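PDB 1NTH: monomethylamine methyltransferase mtmB1 from Methanosarcina barkeri, which catalyses the transfer of a methyl group from monomethylamine to the corrinoid cofactor of its partner protein MtmC, a step in methanogenesis. Local coordinates for residues 165-168 with 174-177; 170-175 with 209-214; 226-231 with 247-252. One frame throughout, in Å; residues are numbered along the deposited sequence. Where two conformers were deposited one is given.

Contact 1: residues 165-168 with 174-177; sequences RGKS and PYEV
The Y175 ring carries K167 over one face: K167 CB stands 3.6 Å from the ring centroid and 18° off the ring normal, a CH-pi contact displaced toward the rim. At the edge, in the plane of the ring, sits water 1, 3.1 Å from Y175 OH. The same water accepts a weak hydrogen bond from R165 NH2 (3.3 Å), a loose bridge between guanidinium and phenol. The carbonyl S168 O approaches obliquely and packs 3.7 Å from Y175 CB.

K167 has CG beside its backbone N (chi1 -62°), which brings CG to 3.5 Å from Y175 OH, and the bend at chi2 then leads the amino end away from the helix. Two conformers are deposited for this lysine; one is described. Y175 has CG beside its backbone N (chi1 -70°), a setting that swings the ring from the helix toward the preceding loop.

In this TIM-barrel protein the segment 165-168 belongs to the loop between strand 160-161 and helix 174-193, and Y175 lies in the first turn of that helix, so the loop folds back on the start of the helix it leads into. Two other subunits also reach this pair. The ring of Y10 of the second subunit meets that of Y175, D8 of that subunit forms a salt bridge with R165 NH2, and R165 NH1 donates to M193 O of the third subunit.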
loop_
_atom_site.group_PDB
_atom_site.type_symbol
_atom_site.label_atom_id
_atom_site.label_comp_id
_atom_site.label_asym_id
_atom_site.label_seq_id
_atom_site.Cartn_x
_atom_site.Cartn_y
_atom_site.Cartn_z
ATOM N N ARG A 165 10.632 23.005 -16.049
ATOM C CA ARG A 165 11.986 22.800 -16.547
ATOM C C ARG A 165 12.318 23.900 -17.559
ATOM O O ARG A 165 12.997 23.675 -18.561
ATOM C CB ARG A 165 12.147 21.400 -17.159
ATOM C CG ARG A 165 12.582 20.371 -16.112
ATOM C CD ARG A 165 12.511 18.930 -16.597
ATOM N NE ARG A 165 13.363 18.659 -17.751
ATOM C CZ ARG A 165 13.530 17.447 -18.273
ATOM N NH1 ARG A 165 12.907 16.405 -17.736
ATOM N NH2 ARG A 165 14.298 17.278 -19.342
ATOM N N GLY A 166 11.808 25.097 -17.272
ATOM C CA GLY A 166 12.056 26.259 -18.110
ATOM C C GLY A 166 11.350 26.316 -19.452
ATOM O O GLY A 166 11.666 27.173 -20.280
ATOM N N LYS A 167 10.387 25.428 -19.667
ATOM C CA LYS A 167 9.659 25.387 -20.932
ATOM C C LYS A 167 8.153 25.518 -20.730
ATOM O O LYS A 167 7.606 25.047 -19.731
ATOM C CB LYS A 167 9.952 24.068 -21.651
ATOM C CG LYS A 167 11.412 23.863 -22.029
ATOM C CD LYS A 167 11.819 24.752 -23.194
ATOM C CE LYS A 167 13.260 24.491 -23.603
ATOM N NZ LYS A 167 13.646 25.296 -24.791
ATOM N N SER A 168 7.481 26.152 -21.684
ATOM C CA SER A 168 6.032 26.312 -21.604
ATOM C C SER A 168 5.359 24.956 -21.792
ATOM O O SER A 168 5.746 24.180 -22.663
ATOM C CB SER A 168 5.538 27.273 -22.686
ATOM O OG SER A 168 6.105 28.559 -22.510
ATOM N N PRO A 174 5.001 16.945 -24.669
ATOM C CA PRO A 174 5.359 16.162 -23.481
ATOM C C PRO A 174 5.459 17.052 -22.244
ATOM O O PRO A 174 5.309 16.580 -21.115
ATOM C CB PRO A 174 6.693 15.526 -23.868
ATOM C CG PRO A 174 7.266 16.510 -24.875
ATOM C CD PRO A 174 6.049 16.846 -25.700
ATOM N N TYR A 175 5.705 18.342 -22.455
ATOM C CA TYR A 175 5.799 19.274 -21.338
ATOM C C TYR A 175 4.461 19.422 -20.622
ATOM O O TYR A 175 4.421 19.701 -19.422
ATOM C CB TYR A 175 6.280 20.647 -21.809
ATOM C CG TYR A 175 7.722 20.660 -22.250
ATOM C CD1 TYR A 175 8.059 20.748 -23.602
ATOM C CD2 TYR A 175 8.756 20.586 -21.316
ATOM C CE1 TYR A 175 9.386 20.769 -24.009
ATOM C CE2 TYR A 175 10.092 20.605 -21.716
ATOM C CZ TYR A 175 10.396 20.698 -23.064
ATOM O OH TYR A 175 11.711 20.734 -23.466
ATOM N N GLU A 176 3.361 19.250 -21.354
ATOM C CA GLU A 176 2.039 19.353 -20.743
ATOM C C GLU A 176 1.848 18.178 -19.788
ATOM O O GLU A 176 1.309 18.338 -18.691
ATOM C CB GLU A 176 0.931 19.335 -21.801
ATOM C CG GLU A 176 -0.457 19.383 -21.177
ATOM C CD GLU A 176 -1.583 19.244 -22.180
ATOM O OE1 GLU A 176 -1.454 18.431 -23.120
ATOM O OE2 GLU A 176 -2.608 19.936 -22.013
ATOM N N VAL A 177 2.289 16.996 -20.213
ATOM C CA VAL A 177 2.184 15.798 -19.379
ATOM C C VAL A 177 3.054 15.988 -18.138
ATOM O O VAL A 177 2.617 15.729 -17.012
ATOM C CB VAL A 177 2.647 14.533 -20.144
ATOM C CG1 VAL A 177 2.853 13.365 -19.177
ATOM C CG2 VAL A 177 1.601 14.153 -21.187
HETATM O O HOH W 1 13.542 19.974 -21.136
#

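Contact 2: residues 170-175 with 209-214; sequences IPKSPY and SAQGNI
Q211 reaches K172 with its terminal amide, and the nearest approach is between Q211 NE2 and K172 CA at 3.5 Å. The glutamine has CG placed between the backbone N and the carbonyl carbon (chi1 67°) and is extended beyond it, which carries the amide from the helix to the loop. K172 is also extended beyond CG, and the two side chains cross at about a right angle. The lysine is applied through its aliphatic root: K172 CG lies 4.0 Å from S209 CB. Two waters reinforce the contact, since Q211 NE2 donates both to water 2, which donates in turn to K172 O, and at 2.9 Å to water 3, which donates to S173 O.

Both segments hold an N-cap serine leading into a helix, and residues 170-173 form a type II beta turn, in which K172 takes the positive phi of the third position. S209 OG, held between N and carbonyl carbon (chi1 71°), accepts from G212 N at 3.0 Å and is hydrogen-bonded to E176 OE1. That carboxylate oxygen also accepts from K172 N, so E176 joins the turn to the second cap.

S173 OG donates to I170 O at 2.6 Å, in the carbonyl plane on a lone pair, and I170 O accepts from S173 N as well, at 3.0 Å. Two bonds therefore close the turn, while the cap that S173 OG offers Y175 N is weak. A210 touches V245 of helix 240-251, which lies against helix 210-214.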
loop_
_atom_site.group_PDB
_atom_site.type_symbol
_atom_site.label_atom_id
_atom_site.label_comp_id
_atom_site.label_asym_id
_atom_site.label_seq_id
_atom_site.Cartn_x
_atom_site.Cartn_y
_atom_site.Cartn_z
ATOM N N ILE A 170 3.101 23.553 -23.410
ATOM C CA ILE A 170 2.265 23.597 -24.605
ATOM C C ILE A 170 1.334 22.390 -24.697
ATOM O O ILE A 170 1.771 21.251 -24.562
ATOM C CB ILE A 170 3.143 23.655 -25.881
ATOM C CG1 ILE A 170 4.054 24.884 -25.837
ATOM C CG2 ILE A 170 2.251 23.687 -27.122
ATOM C CD1 ILE A 170 3.311 26.203 -25.798
ATOM N N PRO A 171 0.031 22.629 -24.930
ATOM C CA PRO A 171 -0.929 21.527 -25.034
ATOM C C PRO A 171 -0.498 20.488 -26.067
ATOM O O PRO A 171 -0.043 20.831 -27.160
ATOM C CB PRO A 171 -2.223 22.235 -25.422
ATOM C CG PRO A 171 -2.091 23.553 -24.724
ATOM C CD PRO A 171 -0.657 23.930 -25.020
ATOM N N LYS A 172 -0.643 19.219 -25.695
ATOM C CA LYS A 172 -0.286 18.079 -26.533
ATOM C C LYS A 172 1.215 17.893 -26.755
ATOM O O LYS A 172 1.637 17.187 -27.671
ATOM C CB LYS A 172 -1.045 18.134 -27.865
ATOM C CG LYS A 172 -2.548 17.967 -27.665
ATOM C CD LYS A 172 -3.314 17.837 -28.967
ATOM C CE LYS A 172 -4.805 17.700 -28.682
ATOM N NZ LYS A 172 -5.615 17.561 -29.925
ATOM N N SER A 173 2.018 18.524 -25.904
ATOM C CA SER A 173 3.468 18.373 -25.958
ATOM C C SER A 173 3.809 17.558 -24.710
ATOM O O SER A 173 2.994 17.469 -23.783
ATOM C CB SER A 173 4.171 19.730 -25.872
ATOM O OG SER A 173 4.159 20.224 -24.541
ATOM N N PRO A 174 5.001 16.945 -24.669
ATOM C CA PRO A 174 5.359 16.162 -23.481
ATOM C C PRO A 174 5.459 17.052 -22.244
ATOM O O PRO A 174 5.309 16.580 -21.115
ATOM C CB PRO A 174 6.693 15.526 -23.868
ATOM C CG PRO A 174 7.266 16.510 -24.875
ATOM C CD PRO A 174 6.049 16.846 -25.700
ATOM N N TYR A 175 5.705 18.342 -22.455
ATOM C CA TYR A 175 5.799 19.274 -21.338
ATOM C C TYR A 175 4.461 19.422 -20.622
ATOM O O TYR A 175 4.421 19.701 -19.422
ATOM C CB TYR A 175 6.280 20.647 -21.809
ATOM C CG TYR A 175 7.722 20.660 -22.250
ATOM C CD1 TYR A 175 8.059 20.748 -23.602
ATOM C CD2 TYR A 175 8.756 20.586 -21.316
ATOM C CE1 TYR A 175 9.386 20.769 -24.009
ATOM C CE2 TYR A 175 10.092 20.605 -21.716
ATOM C CZ TYR A 175 10.396 20.698 -23.064
ATOM O OH TYR A 175 11.711 20.734 -23.466
ATOM N N SER A 209 -5.405 19.795 -22.529
ATOM C CA SER A 209 -5.894 18.725 -23.394
ATOM C C SER A 209 -6.347 17.526 -22.578
ATOM O O SER A 209 -6.033 17.412 -21.393
ATOM C CB SER A 209 -4.797 18.273 -24.357
ATOM O OG SER A 209 -3.786 17.557 -23.665
ATOM N N ALA A 210 -7.081 16.626 -23.223
ATOM C CA ALA A 210 -7.555 15.425 -22.552
ATOM C C ALA A 210 -6.362 14.579 -22.118
ATOM O O ALA A 210 -6.319 14.098 -20.984
ATOM C CB ALA A 210 -8.455 14.620 -23.485
ATOM N N GLN A 211 -5.388 14.403 -23.007
ATOM C CA GLN A 211 -4.230 13.588 -22.660
ATOM C C GLN A 211 -3.465 14.191 -21.490
ATOM O O GLN A 211 -2.958 13.463 -20.636
ATOM C CB GLN A 211 -3.309 13.391 -23.873
ATOM C CG GLN A 211 -2.611 14.637 -24.385
ATOM C CD GLN A 211 -2.093 14.434 -25.795
ATOM O OE1 GLN A 211 -2.861 14.091 -26.695
ATOM N NE2 GLN A 211 -0.797 14.637 -25.996
ATOM N N GLY A 212 -3.398 15.519 -21.436
ATOM C CA GLY A 212 -2.701 16.165 -20.339
ATOM C C GLY A 212 -3.420 15.952 -19.017
ATOM O O GLY A 212 -2.798 15.602 -18.009
ATOM N N ASN A 213 -4.733 16.153 -19.008
ATOM C CA ASN A 213 -5.505 15.979 -17.783
ATOM C C ASN A 213 -5.487 14.534 -17.298
ATOM O O ASN A 213 -5.395 14.275 -16.098
ATOM C CB ASN A 213 -6.956 16.430 -17.987
ATOM C CG ASN A 213 -7.069 17.922 -18.240
ATOM O OD1 ASN A 213 -6.429 18.722 -17.563
ATOM N ND2 ASN A 213 -7.897 18.303 -19.211
ATOM N N ILE A 214 -5.562 13.599 -18.236
ATOM C CA ILE A 214 -5.574 12.180 -17.899
ATOM C C ILE A 214 -4.252 11.691 -17.294
ATOM O O ILE A 214 -4.235 10.716 -16.541
ATOM C CB ILE A 214 -5.966 11.350 -19.152
ATOM C CG1 ILE A 214 -7.442 11.618 -19.474
ATOM C CG2 ILE A 214 -5.734 9.854 -18.919
ATOM C CD1 ILE A 214 -7.918 11.036 -20.800
HETATM O O HOH W 2 0.249 14.514 -28.753
HETATM O O HOH W 3 0.298 16.261 -23.862
#

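Contact 3: residues 226-231 with 247-252; sequences DSHEVS and AHYKGN
H228 CB sits over the centre of the Y249 ring, 3.4 Å from its centroid, in a CH-pi contact. The imidazole has its CG anti to the carbonyl carbon (chi1 -63°) and turns an edge to the same face, with centroids 5.0 Å apart and planes at 69°; H228 ND1 comes 3.6 Å from Y249 CE2. At the ring's edge, Y249 OH donates to E229 O at 2.8 Å, tilted 35° from the carbonyl plane. V230 CB adds a looser apolar contact, 4.4 Å from Y249 CE1. A phenylalanine at Y249 would probably leave E229 O without its side-chain donor and the strand less firmly tied to the helix.

Further out, H228 NE2 is hydrogen-bonded to T223 O, which probably helps to hold the rotation of the imidazole. E229 OE2, in the conformer described, is hydrogen-bonded to NZ of the pyrrolysine at position 202, with the carboxylates of E205 and E259 close by, so Y249 grips the backbone of a residue that reaches pyrrolysine.

Strand 227-231 and helix 240-251 run nearly antiparallel, their segment axes 9.9 Å apart. With strand 255-259, which pairs in parallel through H228, they form a beta-alpha-beta crossover of the TIM barrel.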
loop_
_atom_site.group_PDB
_atom_site.type_symbol
_atom_site.label_atom_id
_atom_site.label_comp_id
_atom_site.label_asym_id
_atom_site.label_seq_id
_atom_site.Cartn_x
_atom_site.Cartn_y
_atom_site.Cartn_z
ATOM N N ASP A 226 -8.546 13.626 -4.108
ATOM C CA ASP A 226 -8.428 15.000 -4.585
ATOM C C ASP A 226 -9.598 15.244 -5.531
ATOM O O ASP A 226 -10.144 14.296 -6.093
ATOM C CB ASP A 226 -7.126 15.203 -5.363
ATOM C CG ASP A 226 -5.895 15.006 -4.505
ATOM O OD1 ASP A 226 -5.842 15.582 -3.396
ATOM O OD2 ASP A 226 -4.979 14.288 -4.951
ATOM N N SER A 227 -9.986 16.507 -5.702
ATOM C CA SER A 227 -11.082 16.838 -6.614
ATOM C C SER A 227 -10.534 16.924 -8.034
ATOM O O SER A 227 -9.588 17.666 -8.292
ATOM C CB SER A 227 -11.726 18.174 -6.232
ATOM O OG SER A 227 -12.442 18.072 -5.011
ATOM N N HIS A 228 -11.143 16.165 -8.945
ATOM C CA HIS A 228 -10.729 16.113 -10.346
ATOM C C HIS A 228 -11.655 16.951 -11.199
ATOM O O HIS A 228 -12.846 16.682 -11.314
ATOM C CB HIS A 228 -10.714 14.663 -10.811
ATOM C CG HIS A 228 -9.728 13.829 -10.063
ATOM N ND1 HIS A 228 -8.612 13.279 -10.653
ATOM C CD2 HIS A 228 -9.647 13.528 -8.746
ATOM C CE1 HIS A 228 -7.882 12.678 -9.730
ATOM N NE2 HIS A 228 -8.489 12.815 -8.565
ATOM N N GLU A 229 -11.068 17.963 -11.817
ATOM C CA GLU A 229 -11.807 18.929 -12.601
ATOM C C GLU A 229 -12.157 18.592 -14.040
ATOM O O GLU A 229 -11.324 18.116 -14.812
ATOM C CB GLU A 229 -11.023 20.236 -12.570
ATOM C CG GLU A 229 -11.631 21.386 -13.327
ATOM C CD GLU A 229 -10.690 22.568 -13.335
ATOM O OE1 GLU A 229 -10.048 22.815 -14.381
ATOM O OE2 GLU A 229 -10.577 23.233 -12.283
ATOM N N VAL A 230 -13.417 18.838 -14.384
ATOM C CA VAL A 230 -13.900 18.669 -15.750
ATOM C C VAL A 230 -14.704 19.950 -15.988
ATOM O O VAL A 230 -15.529 20.336 -15.160
ATOM C CB VAL A 230 -14.783 17.415 -15.924
ATOM C CG1 VAL A 230 -16.002 17.489 -15.045
ATOM C CG2 VAL A 230 -15.178 17.282 -17.392
ATOM N N SER A 231 -14.449 20.617 -17.107
ATOM C CA SER A 231 -15.109 21.888 -17.387
ATOM C C SER A 231 -16.194 21.884 -18.454
ATOM O O SER A 231 -15.972 21.430 -19.576
ATOM C CB SER A 231 -14.059 22.931 -17.774
ATOM O OG SER A 231 -13.040 23.033 -16.793
ATOM N N ALA A 247 -14.615 9.754 -18.313
ATOM C CA ALA A 247 -14.516 8.295 -18.305
ATOM C C ALA A 247 -13.291 7.849 -17.517
ATOM O O ALA A 247 -13.317 6.829 -16.828
ATOM C CB ALA A 247 -14.431 7.769 -19.731
ATOM N N HIS A 248 -12.216 8.616 -17.642
ATOM C CA HIS A 248 -10.973 8.320 -16.943
ATOM C C HIS A 248 -11.133 8.500 -15.430
ATOM O O HIS A 248 -10.739 7.625 -14.649
ATOM C CB HIS A 248 -9.862 9.227 -17.478
ATOM C CG HIS A 248 -8.648 9.276 -16.606
ATOM N ND1 HIS A 248 -8.275 10.410 -15.919
ATOM C CD2 HIS A 248 -7.729 8.329 -16.303
ATOM C CE1 HIS A 248 -7.175 10.160 -15.229
ATOM N NE2 HIS A 248 -6.825 8.905 -15.446
ATOM N N TYR A 249 -11.708 9.625 -15.015
ATOM C CA TYR A 249 -11.911 9.885 -13.587
ATOM C C TYR A 249 -12.782 8.789 -12.965
ATOM O O TYR A 249 -12.481 8.282 -11.881
ATOM C CB TYR A 249 -12.593 11.243 -13.376
ATOM C CG TYR A 249 -11.770 12.469 -13.735
ATOM C CD1 TYR A 249 -12.400 13.694 -13.956
ATOM C CD2 TYR A 249 -10.376 12.424 -13.819
ATOM C CE1 TYR A 249 -11.672 14.847 -14.249
ATOM C CE2 TYR A 249 -9.629 13.583 -14.116
ATOM C CZ TYR A 249 -10.292 14.786 -14.327
ATOM O OH TYR A 249 -9.584 15.937 -14.610
ATOM N N LYS A 250 -13.863 8.427 -13.651
ATOM C CA LYS A 250 -14.764 7.388 -13.158
ATOM C C LYS A 250 -14.032 6.061 -13.034
ATOM O O LYS A 250 -14.188 5.348 -12.041
ATOM C CB LYS A 250 -15.952 7.218 -14.111
ATOM C CG LYS A 250 -16.930 8.389 -14.106
ATOM C CD LYS A 250 -17.864 8.342 -15.312
ATOM C CE LYS A 250 -18.779 7.123 -15.300
ATOM N NZ LYS A 250 -19.745 7.158 -14.163
ATOM N N GLY A 251 -13.228 5.741 -14.043
ATOM C CA GLY A 251 -12.492 4.487 -14.043
ATOM C C GLY A 251 -11.432 4.362 -12.968
ATOM O O GLY A 251 -10.946 3.258 -12.710
ATOM N N ASN A 252 -11.075 5.485 -12.348
ATOM C CA ASN A 252 -10.067 5.513 -11.283
ATOM C C ASN A 252 -10.703 5.750 -9.907
ATOM O O ASN A 252 -9.997 5.880 -8.906
ATOM C CB ASN A 252 -9.035 6.622 -11.554
ATOM C CG ASN A 252 -7.944 6.198 -12.535
ATOM O OD1 ASN A 252 -8.024 5.144 -13.161
ATOM N ND2 ASN A 252 -6.920 7.037 -12.676
#

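Overall arrangement
Contacts 1 and 2 share P174 and Y175 at the start of helix 174-193, their centres about 9 Å apart. E176, of contact 1, also packs on contact 2, its CB 3.5 Å from I170 O. Contact 3 follows later in the chain, about 15 Å from contact 2 between centres, and touches it where I214 O packs 3.3 Å from H248 CE1. Contacts 1 and 3 do not meet, their centres being about 22 Å apart. Contact 3 bonds directly to pyrrolysine, which probably belongs to the methylamine site. P174 packs on A247 of the second subunit, and A247 lies in contact 3's helix segment, so contacts 1 and 2 of one chain meet contact 3 of another.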